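PDB 2W3J: carbohydrate binding module, which probably binds carbohydrates carrying uronic acid sugars, as a calcium-containing family 35 carbohydrate-binding module. Local coordinates for residues 11-16 against 40-45; 70-75 against 109-114; 57-62 against 93-98; 1-6 against 121-126. All coordinates share one frame; numbering follows the deposited sequence.

Contact 1 of 4, residues 11-16 against 40-45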
loop_
_atom_site.group_PDB
_atom_site.type_symbol
_atom_site.label_atom_id
_atom_site.label_comp_id
_atom_site.label_asym_id
_atom_site.label_seq_id
_atom_site.Cartn_x
_atom_site.Cartn_y
_atom_site.Cartn_z
ATOM N N PHE A 11 -0.414 -4.076 -9.720
ATOM C CA PHE A 11 -0.338 -2.641 -9.393
ATOM C C PHE A 11 -1.122 -1.845 -10.415
ATOM O O PHE A 11 -0.847 -1.947 -11.597
ATOM C CB PHE A 11 1.115 -2.163 -9.371
ATOM C CG PHE A 11 1.250 -0.709 -9.007
ATOM C CD1 PHE A 11 1.296 -0.333 -7.669
ATOM C CD2 PHE A 11 1.318 0.264 -9.993
ATOM C CE1 PHE A 11 1.407 1.008 -7.302
ATOM C CE2 PHE A 11 1.429 1.629 -9.621
ATOM C CZ PHE A 11 1.461 1.970 -8.264
ATOM N N CYS A 12 -2.096 -1.051 -9.971
ATOM C CA CYS A 12 -3.001 -0.378 -10.908
ATOM C C CYS A 12 -2.669 1.075 -11.164
ATOM O O CYS A 12 -2.567 1.494 -12.315
ATOM C CB CYS A 12 -4.447 -0.455 -10.417
ATOM S SG CYS A 12 -4.974 -2.179 -10.165
ATOM N N SER A 13 -2.558 1.853 -10.105
ATOM C CA SER A 13 -2.412 3.304 -10.285
ATOM C C SER A 13 -1.872 3.917 -9.013
ATOM O O SER A 13 -1.943 3.335 -7.932
ATOM C CB SER A 13 -3.773 3.969 -10.663
ATOM O OG SER A 13 -4.702 3.863 -9.602
ATOM N N ASN A 14 -1.332 5.125 -9.152
ATOM C CA ASN A 14 -0.871 5.882 -8.000
ATOM C C ASN A 14 -0.936 7.363 -8.310
ATOM O O ASN A 14 -0.687 7.787 -9.459
ATOM C CB ASN A 14 0.602 5.570 -7.641
ATOM C CG ASN A 14 1.573 5.849 -8.790
ATOM O OD1 ASN A 14 1.640 5.082 -9.739
ATOM N ND2 ASN A 14 2.367 6.934 -8.684
ATOM N N SER A 15 -1.240 8.119 -7.278
ATOM C CA SER A 15 -1.000 9.554 -7.314
ATOM C C SER A 15 0.498 9.819 -7.296
ATOM O O SER A 15 1.297 8.992 -6.841
ATOM C CB SER A 15 -1.660 10.198 -6.097
ATOM O OG SER A 15 -3.051 9.991 -6.177
ATOM N N GLY A 16 0.900 10.979 -7.797
ATOM C CA GLY A 16 2.323 11.320 -7.658
ATOM C C GLY A 16 3.202 10.574 -8.643
ATOM O O GLY A 16 2.850 10.424 -9.814
ATOM N N SER A 40 -3.693 8.566 -3.548
ATOM C CA SER A 40 -3.986 7.133 -3.461
ATOM C C SER A 40 -3.069 6.218 -4.241
ATOM O O SER A 40 -2.381 6.629 -5.176
ATOM C CB SER A 40 -5.408 6.862 -3.958
ATOM O OG SER A 40 -5.548 7.156 -5.339
ATOM N N ILE A 41 -3.124 4.938 -3.870
ATOM C CA ILE A 41 -2.495 3.868 -4.630
ATOM C C ILE A 41 -3.554 2.769 -4.704
ATOM O O ILE A 41 -4.299 2.559 -3.726
ATOM C CB ILE A 41 -1.298 3.317 -3.890
ATOM C CG1 ILE A 41 -0.231 4.389 -3.751
ATOM C CG2 ILE A 41 -0.740 2.111 -4.683
ATOM C CD1 ILE A 41 0.940 3.946 -2.786
ATOM N N VAL A 42 -3.635 2.104 -5.857
ATOM C CA VAL A 42 -4.626 1.039 -6.073
ATOM C C VAL A 42 -3.933 -0.217 -6.565
ATOM O O VAL A 42 -3.094 -0.159 -7.475
ATOM C CB VAL A 42 -5.655 1.467 -7.145
ATOM C CG1 VAL A 42 -6.663 0.343 -7.410
ATOM C CG2 VAL A 42 -6.391 2.752 -6.679
ATOM N N TRP A 43 -4.322 -1.352 -5.982
ATOM C CA TRP A 43 -3.825 -2.669 -6.373
ATOM C C TRP A 43 -5.009 -3.584 -6.706
ATOM O O TRP A 43 -6.162 -3.292 -6.317
ATOM C CB TRP A 43 -3.099 -3.316 -5.211
ATOM C CG TRP A 43 -1.823 -2.606 -4.735
ATOM C CD1 TRP A 43 -0.551 -2.785 -5.225
ATOM C CD2 TRP A 43 -1.720 -1.675 -3.655
ATOM N NE1 TRP A 43 0.345 -2.021 -4.479
ATOM C CE2 TRP A 43 -0.350 -1.340 -3.515
ATOM C CE3 TRP A 43 -2.648 -1.123 -2.760
ATOM C CZ2 TRP A 43 0.107 -0.463 -2.538
ATOM C CZ3 TRP A 43 -2.186 -0.239 -1.780
ATOM C CH2 TRP A 43 -0.818 0.089 -1.687
ATOM N N SER A 44 -4.722 -4.680 -7.416
ATOM C CA SER A 44 -5.775 -5.669 -7.761
ATOM C C SER A 44 -5.194 -7.053 -7.498
ATOM O O SER A 44 -4.085 -7.359 -7.951
ATOM C CB SER A 44 -6.140 -5.549 -9.241
ATOM O OG SER A 44 -7.184 -6.472 -9.634
ATOM N N LEU A 45 -5.932 -7.880 -6.760
ATOM C CA LEU A 45 -5.472 -9.226 -6.440
ATOM C C LEU A 45 -6.593 -10.234 -6.558
ATOM O O LEU A 45 -7.768 -9.873 -6.534
ATOM C CB LEU A 45 -4.893 -9.292 -5.020
ATOM C CG LEU A 45 -5.740 -9.222 -3.745
ATOM C CD1 LEU A 45 -6.621 -10.456 -3.516
ATOM C CD2 LEU A 45 -4.825 -9.023 -2.551
HETATM O O HOH W 1 -4.437 6.066 -7.707
#
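The Phe11 ring turns its edge toward the face of the five-membered ring of Trp43, an offset edge-to-face pair with centroids 5.5 Å apart and planes at 80°. Phe11 CD1 makes the approach, 3.7 Å from Trp43 NE1, which lies close to the plane of the phenyl ring. Ile41 CG2 sits over one face of the indole, displaced toward its rim, and also meets Phe11 CE1 at 3.6 Å, so this methyl is shared by both rings. Toward the rim of one phenyl face lies Ser13 N, and Asn14 CG stands at the edge. With CG anti to the backbone N (chi1 -179°), Phe11 reaches along the inner face of the sheet, where Ile31 of strand 30-32 also touches it. Strands 11-14 and 40-45 run antiparallel, and a classic beta bulge interrupts their pairing: Cys12 and Ser13 both face Val42. Val42 O takes a bond of 2.8 Å from Cys12 N and a weak one from Ser13 N, while Val42 N returns a bond to Ser13 O. The bulge turns the side chain of Cys12 toward the partner strand, where its CB packs 3.8 Å from Val42 CG1 and its SG lies beside Ser44 CB. Beyond it, one water joins Ser13 OG, at 2.9 Å, to Ser40 OG in its modelled conformer, at 2.8 Å. At the end of the pairing Ser15 N donates to Ser40 O, and in the conformer modelled Ser15 OG, held beside its own backbone N (chi1 -63°), accepts a nearly straight bond from Ser40 N.

Contact 2 of 4, residues 70-75 against 109-114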
loop_
_atom_site.group_PDB
_atom_site.type_symbol
_atom_site.label_atom_id
_atom_site.label_comp_id
_atom_site.label_asym_id
_atom_site.label_seq_id
_atom_site.Cartn_x
_atom_site.Cartn_y
_atom_site.Cartn_z
ATOM N N THR A 70 -6.177 5.685 4.861
ATOM C CA THR A 70 -7.197 4.650 5.054
ATOM C C THR A 70 -7.013 3.526 4.056
ATOM O O THR A 70 -6.820 3.781 2.870
ATOM C CB THR A 70 -8.620 5.217 4.863
ATOM O OG1 THR A 70 -8.758 6.440 5.597
ATOM C CG2 THR A 70 -9.703 4.189 5.280
ATOM N N VAL A 71 -7.119 2.297 4.550
ATOM C CA VAL A 71 -7.093 1.104 3.713
ATOM C C VAL A 71 -8.543 0.819 3.291
ATOM O O VAL A 71 -9.420 0.700 4.162
ATOM C CB VAL A 71 -6.523 -0.090 4.495
ATOM C CG1 VAL A 71 -6.573 -1.387 3.661
ATOM C CG2 VAL A 71 -5.067 0.230 4.937
ATOM N N VAL A 72 -8.780 0.807 1.981
ATOM C CA VAL A 72 -10.084 0.562 1.393
ATOM C C VAL A 72 -10.033 -0.782 0.674
ATOM O O VAL A 72 -9.158 -0.994 -0.165
ATOM C CB VAL A 72 -10.415 1.640 0.363
ATOM C CG1 VAL A 72 -11.791 1.384 -0.288
ATOM C CG2 VAL A 72 -10.386 3.027 1.033
ATOM N N VAL A 73 -10.967 -1.690 0.955
ATOM C CA VAL A 73 -10.905 -2.985 0.258
ATOM C C VAL A 73 -12.255 -3.229 -0.389
ATOM O O VAL A 73 -13.285 -3.138 0.300
ATOM C CB VAL A 73 -10.538 -4.120 1.232
ATOM C CG1 VAL A 73 -10.561 -5.481 0.515
ATOM C CG2 VAL A 73 -9.146 -3.855 1.890
ATOM N N ASN A 74 -12.249 -3.445 -1.696
ATOM C CA ASN A 74 -13.490 -3.603 -2.464
ATOM C C ASN A 74 -14.448 -2.438 -2.245
ATOM O O ASN A 74 -15.657 -2.638 -2.022
ATOM C CB ASN A 74 -14.133 -4.932 -2.102
ATOM C CG ASN A 74 -13.277 -6.091 -2.512
ATOM O OD1 ASN A 74 -13.128 -7.075 -1.776
ATOM N ND2 ASN A 74 -12.689 -5.981 -3.690
ATOM N N ASP A 75 -13.883 -1.226 -2.267
ATOM C CA ASP A 75 -14.659 0.014 -2.169
ATOM C C ASP A 75 -15.194 0.304 -0.759
ATOM O O ASP A 75 -15.963 1.257 -0.569
ATOM C CB ASP A 75 -15.798 -0.011 -3.198
ATOM C CG ASP A 75 -15.875 1.269 -4.016
ATOM O OD1 ASP A 75 -15.054 2.198 -3.791
ATOM O OD2 ASP A 75 -16.769 1.354 -4.885
ATOM N N LYS A 109 -7.130 -0.227 -1.937
ATOM C CA LYS A 109 -6.715 1.147 -2.181
ATOM C C LYS A 109 -6.211 1.739 -0.863
ATOM O O LYS A 109 -6.719 1.450 0.231
ATOM C CB LYS A 109 -7.883 1.960 -2.798
ATOM C CG LYS A 109 -7.559 3.404 -3.195
ATOM C CD LYS A 109 -8.812 4.051 -3.901
ATOM C CE LYS A 109 -8.496 5.420 -4.589
ATOM N NZ LYS A 109 -9.695 5.979 -5.376
ATOM N N LEU A 110 -5.176 2.581 -0.952
ATOM C CA LEU A 110 -4.731 3.273 0.212
ATOM C C LEU A 110 -4.896 4.764 -0.096
ATOM O O LEU A 110 -4.452 5.226 -1.162
ATOM C CB LEU A 110 -3.252 2.961 0.442
ATOM C CG LEU A 110 -2.587 3.522 1.702
ATOM C CD1 LEU A 110 -3.122 2.910 3.000
ATOM C CD2 LEU A 110 -1.063 3.224 1.635
ATOM N N VAL A 111 -5.529 5.491 0.825
ATOM C CA VAL A 111 -6.002 6.860 0.533
ATOM C C VAL A 111 -5.561 7.823 1.638
ATOM O O VAL A 111 -5.883 7.643 2.814
ATOM C CB VAL A 111 -7.559 6.918 0.427
ATOM C CG1 VAL A 111 -8.031 8.376 0.099
ATOM C CG2 VAL A 111 -8.063 5.946 -0.663
ATOM N N ALA A 112 -4.821 8.867 1.259
ATOM C CA ALA A 112 -4.274 9.795 2.246
ATOM C C ALA A 112 -5.384 10.588 2.959
ATOM O O ALA A 112 -6.275 11.126 2.307
ATOM C CB ALA A 112 -3.337 10.807 1.546
ATOM N N GLU A 113 -5.255 10.699 4.269
ATOM C CA GLU A 113 -6.228 11.451 5.051
ATOM C C GLU A 113 -5.810 12.878 5.324
ATOM O O GLU A 113 -6.621 13.678 5.831
ATOM C CB GLU A 113 -6.473 10.761 6.371
ATOM C CG GLU A 113 -7.203 9.469 6.183
ATOM C CD GLU A 113 -7.902 9.051 7.436
ATOM O OE1 GLU A 113 -8.517 9.931 8.066
ATOM O OE2 GLU A 113 -7.830 7.849 7.783
ATOM N N THR A 114 -4.566 13.214 4.980
ATOM C CA THR A 114 -4.048 14.556 5.287
ATOM C C THR A 114 -3.314 15.148 4.121
ATOM O O THR A 114 -3.016 14.464 3.136
ATOM C CB THR A 114 -3.073 14.551 6.470
ATOM O OG1 THR A 114 -1.771 14.068 6.068
ATOM C CG2 THR A 114 -3.602 13.694 7.577
#
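In the conformers modelled here, Thr70 OG1 donates a 2.8 Å hydrogen bond to Glu113 OE2, approaching from above the carboxylate plane, 53° out of it. The two side chains cross at about a right angle. The threonine hydroxyl lies beside its own backbone N (chi1 -47°), on the side from which the glutamate arrives; the glutamate leaves the turn with CG beside its N and then runs extended, bringing its carboxylate back over the strand end. Thr80 OG1 also bonds to Glu113 OE2, so two threonine hydroxyls hold this one oxygen. Next along the same face, Val72 and Val111 adopt matching conformations, each with CG1 anti to the backbone N. Their CG2 methyls are thereby turned to one another across the strands, 4.1 Å apart. Val72 CB also lies 4.1 Å from Lys109 CB, beyond which the lysine chain is fully extended and leads away from strand 70-73, past Ser40 and Val42 of the neighbouring strand. On the inner face Val71 CG2 meets Leu110 CD1 at 3.8 Å, and the leucine methyl also rests against Thr70 O. Four backbone bonds join the strands, two between Thr70 and Val111 and two between Val72 and Lys109; Val72 N to Lys109 O, at 2.8 Å, is nearly straight. Val71 and Leu110 form the non-hydrogen-bonded pair between them. With a valine and a leucine turned inward and a threonine, valines and a lysine turned out, this is a regular antiparallel pairing of the beta-sandwich fold of family 6 and 35 carbohydrate-binding modules.

Contact 3 of 4, residues 57-62 against 93-98; sequences IRFGNG and QTVNVD
This antiparallel pairing forms one margin of a four-stranded sheet in the beta-sandwich, with strand 93-101 outermost. Its main side-chain contact is a CH-pi interaction: Gln93 CB stands over one face of the Phe59 ring, 3.7 Å from the centroid and 23° off the ring normal. The methylene is displaced toward the rim and comes closest to Phe59 CZ, at 3.4 Å. The ring lies beneath the opposite strand because Phe59 CG sits between its backbone N and carbonyl carbon (chi1 68°), a torsion that swings the ring across to Gln93 and places Ile57 O in plane at its edge. The glutamine chain continues extended and crosses the ring obliquely, with the amide plane inclined by 43° to it. Val95 CG1 continues the apolar row, 3.9 Å from Phe59 CE2 and 4.0 Å from Ile57 CB. On the other face of the sheet the aliphatic stem of Arg58 passes Thr94 CG2, with Arg58 CG at 4.0 Å. Two pairs of backbone bonds hold the strands, Ile57 with Val95 and Phe59 with Gln93; the shortest runs 2.7 Å from Gln93 N to Phe59 O. The extended Arg58 carries its guanidinium past the contact to a salt bridge with Asp122, a calcium ligand, and to Gly24 O, so it is probably a second-shell support of that site. Strand 120-126 pairs with the other edge of strand 51-60, while Leu81 of strand 76-81 packs on Ile57 and Val95, and Phe83 meets the Phe59 ring edge-to-face.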
loop_
_atom_site.group_PDB
_atom_site.type_symbol
_atom_site.label_atom_id
_atom_site.label_comp_id
_atom_site.label_asym_id
_atom_site.label_seq_id
_atom_site.Cartn_x
_atom_site.Cartn_y
_atom_site.Cartn_z
ATOM N N ILE A 57 2.234 -3.458 4.838
ATOM C CA ILE A 57 2.665 -2.362 3.962
ATOM C C ILE A 57 4.012 -1.892 4.416
ATOM O O ILE A 57 4.209 -1.616 5.601
ATOM C CB ILE A 57 1.652 -1.187 4.035
ATOM C CG1 ILE A 57 0.278 -1.691 3.569
ATOM C CG2 ILE A 57 2.123 -0.011 3.116
ATOM C CD1 ILE A 57 -0.911 -0.686 3.841
ATOM N N ARG A 58 4.982 -1.856 3.493
ATOM C CA ARG A 58 6.323 -1.390 3.855
ATOM C C ARG A 58 6.464 0.042 3.326
ATOM O O ARG A 58 6.100 0.332 2.191
ATOM C CB ARG A 58 7.394 -2.290 3.237
ATOM C CG ARG A 58 8.809 -1.995 3.698
ATOM C CD ARG A 58 9.777 -3.105 3.197
ATOM N NE ARG A 58 11.125 -2.940 3.746
ATOM C CZ ARG A 58 12.161 -2.413 3.088
ATOM N NH1 ARG A 58 12.025 -1.943 1.847
ATOM N NH2 ARG A 58 13.337 -2.324 3.705
ATOM N N PHE A 59 6.959 0.941 4.162
ATOM C CA PHE A 59 6.880 2.359 3.831
ATOM C C PHE A 59 8.025 3.140 4.428
ATOM O O PHE A 59 8.689 2.687 5.397
ATOM C CB PHE A 59 5.530 2.958 4.333
ATOM C CG PHE A 59 5.397 3.020 5.849
ATOM C CD1 PHE A 59 5.721 4.199 6.557
ATOM C CD2 PHE A 59 4.931 1.920 6.554
ATOM C CE1 PHE A 59 5.575 4.261 7.949
ATOM C CE2 PHE A 59 4.788 1.965 7.960
ATOM C CZ PHE A 59 5.097 3.139 8.657
ATOM N N GLY A 60 8.247 4.315 3.846
ATOM C CA GLY A 60 9.232 5.249 4.371
ATOM C C GLY A 60 8.525 6.515 4.793
ATOM O O GLY A 60 7.668 7.066 4.081
ATOM N N ASN A 61 8.859 6.954 5.988
ATOM C CA ASN A 61 8.379 8.256 6.459
ATOM C C ASN A 61 9.359 8.810 7.490
ATOM O O ASN A 61 9.396 8.388 8.649
ATOM C CB ASN A 61 6.942 8.182 7.039
ATOM C CG ASN A 61 6.465 9.560 7.511
ATOM O OD1 ASN A 61 7.102 10.554 7.185
ATOM N ND2 ASN A 61 5.331 9.621 8.261
ATOM N N GLY A 62 10.173 9.753 7.039
ATOM C CA GLY A 62 11.101 10.465 7.941
ATOM C C GLY A 62 10.714 11.930 8.010
ATOM O O GLY A 62 11.510 12.763 8.431
ATOM N N GLN A 93 9.807 1.115 7.320
ATOM C CA GLN A 93 8.927 0.678 8.418
ATOM C C GLN A 93 7.894 -0.257 7.837
ATOM O O GLN A 93 7.703 -0.305 6.622
ATOM C CB GLN A 93 8.219 1.888 9.028
ATOM C CG GLN A 93 9.199 2.958 9.586
ATOM C CD GLN A 93 8.454 4.151 10.156
ATOM O OE1 GLN A 93 8.589 5.292 9.683
ATOM N NE2 GLN A 93 7.667 3.898 11.203
ATOM N N THR A 94 7.221 -1.015 8.693
ATOM C CA THR A 94 6.155 -1.881 8.205
ATOM C C THR A 94 4.937 -1.712 9.110
ATOM O O THR A 94 5.079 -1.375 10.288
ATOM C CB THR A 94 6.573 -3.361 8.185
ATOM O OG1 THR A 94 7.065 -3.744 9.477
ATOM C CG2 THR A 94 7.667 -3.605 7.142
ATOM N N VAL A 95 3.747 -1.881 8.540
ATOM C CA VAL A 95 2.535 -1.882 9.348
ATOM C C VAL A 95 1.672 -3.019 8.842
ATOM O O VAL A 95 1.561 -3.229 7.637
ATOM C CB VAL A 95 1.783 -0.534 9.294
ATOM C CG1 VAL A 95 1.435 -0.099 7.862
ATOM C CG2 VAL A 95 0.499 -0.581 10.185
ATOM N N ASN A 96 1.073 -3.761 9.765
ATOM C CA ASN A 96 0.190 -4.869 9.389
ATOM C C ASN A 96 -1.264 -4.430 9.468
ATOM O O ASN A 96 -1.626 -3.599 10.304
ATOM C CB ASN A 96 0.402 -6.072 10.321
ATOM C CG ASN A 96 1.706 -6.783 10.071
ATOM O OD1 ASN A 96 2.282 -6.706 8.979
ATOM N ND2 ASN A 96 2.188 -7.489 11.078
ATOM N N VAL A 97 -2.098 -4.958 8.584
ATOM C CA VAL A 97 -3.521 -4.662 8.648
ATOM C C VAL A 97 -4.276 -5.896 8.157
ATOM O O VAL A 97 -3.901 -6.514 7.146
ATOM C CB VAL A 97 -3.876 -3.398 7.833
ATOM C CG1 VAL A 97 -3.520 -3.570 6.361
ATOM C CG2 VAL A 97 -5.345 -3.017 7.977
ATOM N N ASP A 98 -5.325 -6.274 8.886
ATOM C CA ASP A 98 -6.173 -7.378 8.451
ATOM C C ASP A 98 -7.232 -6.900 7.474
ATOM O O ASP A 98 -7.921 -5.886 7.709
ATOM C CB ASP A 98 -6.804 -8.074 9.651
ATOM C CG ASP A 98 -5.775 -8.871 10.464
ATOM O OD1 ASP A 98 -4.670 -9.143 9.940
ATOM O OD2 ASP A 98 -6.063 -9.210 11.637
#

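Contact 4 of 4, residues 1-6 against 121-126. With CA (calcium ion), chain C.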
loop_
_atom_site.group_PDB
_atom_site.type_symbol
_atom_site.label_atom_id
_atom_site.label_comp_id
_atom_site.label_asym_id
_atom_site.label_seq_id
_atom_site.Cartn_x
_atom_site.Cartn_y
_atom_site.Cartn_z
ATOM N N MET A 1 1.289 -16.480 -0.473
ATOM C CA MET A 1 1.410 -15.002 -0.267
ATOM C C MET A 1 1.808 -14.328 -1.576
ATOM O O MET A 1 2.284 -14.981 -2.520
ATOM C CB MET A 1 2.461 -14.704 0.802
ATOM C CG MET A 1 3.900 -14.781 0.294
ATOM S SD MET A 1 4.626 -13.160 -0.050
ATOM C CE MET A 1 4.950 -12.616 1.636
ATOM N N TRP A 2 1.616 -13.004 -1.658
ATOM C CA TRP A 2 2.119 -12.317 -2.834
ATOM C C TRP A 2 2.649 -10.960 -2.378
ATOM O O TRP A 2 2.011 -10.278 -1.567
ATOM C CB TRP A 2 1.050 -12.125 -3.924
ATOM C CG TRP A 2 1.667 -11.788 -5.220
ATOM C CD1 TRP A 2 1.813 -10.544 -5.770
ATOM C CD2 TRP A 2 2.304 -12.702 -6.123
ATOM N NE1 TRP A 2 2.488 -10.631 -6.964
ATOM C CE2 TRP A 2 2.796 -11.947 -7.205
ATOM C CE3 TRP A 2 2.489 -14.097 -6.116
ATOM C CZ2 TRP A 2 3.455 -12.526 -8.298
ATOM C CZ3 TRP A 2 3.136 -14.674 -7.192
ATOM C CH2 TRP A 2 3.636 -13.886 -8.263
ATOM N N LEU A 3 3.801 -10.590 -2.914
ATOM C CA LEU A 3 4.386 -9.285 -2.645
ATOM C C LEU A 3 4.175 -8.406 -3.846
ATOM O O LEU A 3 4.667 -8.712 -4.951
ATOM C CB LEU A 3 5.878 -9.453 -2.348
ATOM C CG LEU A 3 6.685 -8.165 -2.134
ATOM C CD1 LEU A 3 6.154 -7.431 -0.908
ATOM C CD2 LEU A 3 8.217 -8.482 -1.962
ATOM N N PHE A 4 3.447 -7.296 -3.651
ATOM C CA PHE A 4 3.045 -6.408 -4.750
ATOM C C PHE A 4 3.968 -5.175 -4.818
ATOM O O PHE A 4 4.022 -4.416 -3.870
ATOM C CB PHE A 4 1.612 -5.884 -4.508
ATOM C CG PHE A 4 0.548 -6.966 -4.618
ATOM C CD1 PHE A 4 -0.194 -7.082 -5.772
ATOM C CD2 PHE A 4 0.314 -7.838 -3.557
ATOM C CE1 PHE A 4 -1.194 -8.080 -5.891
ATOM C CE2 PHE A 4 -0.663 -8.851 -3.672
ATOM C CZ PHE A 4 -1.398 -8.949 -4.848
ATOM N N GLU A 5 4.660 -5.026 -5.936
ATOM C CA GLU A 5 5.579 -3.914 -6.192
ATOM C C GLU A 5 4.958 -2.975 -7.214
ATOM O O GLU A 5 4.173 -3.381 -8.103
ATOM C CB GLU A 5 6.894 -4.471 -6.760
ATOM C CG GLU A 5 7.591 -5.400 -5.800
ATOM C CD GLU A 5 8.309 -4.678 -4.673
ATOM O OE1 GLU A 5 8.362 -3.418 -4.684
ATOM O OE2 GLU A 5 8.849 -5.366 -3.762
ATOM N N GLU A 6 5.360 -1.709 -7.154
ATOM C CA GLU A 6 4.973 -0.791 -8.210
ATOM C C GLU A 6 5.481 -1.265 -9.577
ATOM O O GLU A 6 6.529 -1.925 -9.680
ATOM C CB GLU A 6 5.486 0.609 -7.867
ATOM C CG GLU A 6 6.999 0.795 -7.931
ATOM C CD GLU A 6 7.799 -0.081 -6.951
ATOM O OE1 GLU A 6 7.322 -0.352 -5.821
ATOM O OE2 GLU A 6 8.943 -0.482 -7.310
ATOM N N ILE A 121 5.499 4.542 -0.359
ATOM C CA ILE A 121 5.036 3.137 -0.212
ATOM C C ILE A 121 5.881 2.206 -1.079
ATOM O O ILE A 121 5.889 2.330 -2.311
ATOM C CB ILE A 121 3.575 2.988 -0.605
ATOM C CG1 ILE A 121 2.695 3.983 0.194
ATOM C CG2 ILE A 121 3.130 1.486 -0.394
ATOM C CD1 ILE A 121 2.823 3.789 1.717
ATOM N N ASP A 122 6.635 1.330 -0.422
ATOM C CA ASP A 122 7.558 0.415 -1.122
ATOM C C ASP A 122 6.780 -0.760 -1.732
ATOM O O ASP A 122 7.010 -1.164 -2.874
ATOM C CB ASP A 122 8.579 -0.113 -0.115
ATOM C CG ASP A 122 9.545 -1.084 -0.739
ATOM O OD1 ASP A 122 9.909 -0.860 -1.927
ATOM O OD2 ASP A 122 9.934 -2.029 -0.028
ATOM N N SER A 123 5.880 -1.320 -0.946
ATOM C CA SER A 123 5.185 -2.532 -1.384
ATOM C C SER A 123 4.044 -2.835 -0.433
ATOM O O SER A 123 3.971 -2.311 0.689
ATOM C CB SER A 123 6.174 -3.717 -1.332
ATOM O OG SER A 123 6.684 -3.899 0.013
ATOM N N ILE A 124 3.155 -3.705 -0.883
ATOM C CA ILE A 124 2.204 -4.335 0.017
ATOM C C ILE A 124 2.326 -5.861 -0.159
ATOM O O ILE A 124 2.463 -6.340 -1.275
ATOM C CB ILE A 124 0.746 -3.816 -0.149
ATOM C CG1 ILE A 124 -0.129 -4.383 0.964
ATOM C CG2 ILE A 124 0.110 -4.106 -1.527
ATOM C CD1 ILE A 124 -1.519 -3.777 0.924
ATOM N N ARG A 125 2.362 -6.563 0.972
ATOM C CA ARG A 125 2.503 -8.023 0.994
ATOM C C ARG A 125 1.227 -8.595 1.597
ATOM O O ARG A 125 0.866 -8.237 2.715
ATOM C CB ARG A 125 3.691 -8.404 1.880
ATOM C CG ARG A 125 4.038 -9.913 1.903
ATOM C CD ARG A 125 5.062 -10.203 2.976
ATOM N NE ARG A 125 6.304 -9.456 2.802
ATOM C CZ ARG A 125 7.327 -9.886 2.071
ATOM N NH1 ARG A 125 7.244 -11.045 1.429
ATOM N NH2 ARG A 125 8.427 -9.152 1.968
ATOM N N VAL A 126 0.543 -9.468 0.859
ATOM C CA VAL A 126 -0.645 -10.112 1.416
ATOM C C VAL A 126 -0.296 -11.579 1.730
ATOM O O VAL A 126 0.085 -12.335 0.824
ATOM C CB VAL A 126 -1.819 -10.018 0.427
ATOM C CG1 VAL A 126 -3.101 -10.730 0.985
ATOM C CG2 VAL A 126 -2.091 -8.521 0.093
HETATM CA CA CA C . 9.075 -1.212 -4.129
HETATM O O HOH W 2 5.036 0.385 -4.435
#
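Glu5, Glu6 and Asp122 close on one calcium ion, Asp122 giving both its backbone and a side-chain oxygen. Asp122 O and OD1 each lie 2.4 Å from the metal; Glu5 OE1 binds at 2.4 Å and Glu6 OE1 at 2.6 Å, one oxygen from each of two successive glutamates. Both glutamate chains are bent at chi2 (-77° in Glu5, -62° in Glu6), which folds their carboxylates back onto the ion. Thr26 and Gly29 complete the site through their carbonyl oxygens. The calcium charge probably offsets the repulsion among the three carboxylates; Asp122 OD2 has Arg58 as its partner. A water lies within hydrogen-bonding reach of Glu6 OE1 and Ile121 O and can donate to either, though it has more acceptors near it than protons. Asp122 and Ser123 both face Arg58 in a classic beta bulge. Strand 2-5 runs antiparallel to strand 120-126 toward this site, as the outermost strand of the four-stranded sheet of the beta-sandwich, with paired backbone bonds between Phe4 and Ile124 and between Trp2 and Val126. Phe4 faces the interior: its CB meets Ile124 CG2 at 3.8 Å, its CE2 touches Val126 CG2, and Ile124 O lies in plane at the ring edge. Trp2 CD1 stands 3.5 Å above the centre of one Phe4 face. On the outer side Leu3 CD1 packs on Ser123 and, at 3.8 Å, on Arg125 CB.

Overall arrangement
All four contacts pair antiparallel strands and are partly buried, contact 4 with the largest buried share and contact 1 the smallest. Contacts 1 and 2 share one sheet through the Ile41-Leu110 backbone bond; contacts 3 and 4 share the other through Arg58 with Asp122 and Ser123. The sheets meet where Trp43 packs on Ile124, Ile41 on Ile121 and Leu45 on Phe4. Inward faces are mainly apolar, with Asn14 and Gln93 at their borders, aromatic in contacts 1, 3 and 4 but aliphatic in contact 2. Outward chemistry differs: a water between serines in contact 1, a threonine-glutamate bond in contact 2, an arginine stem in contact 3. Contact 4 alone supplies metal ligands, which Arg58 probably supports.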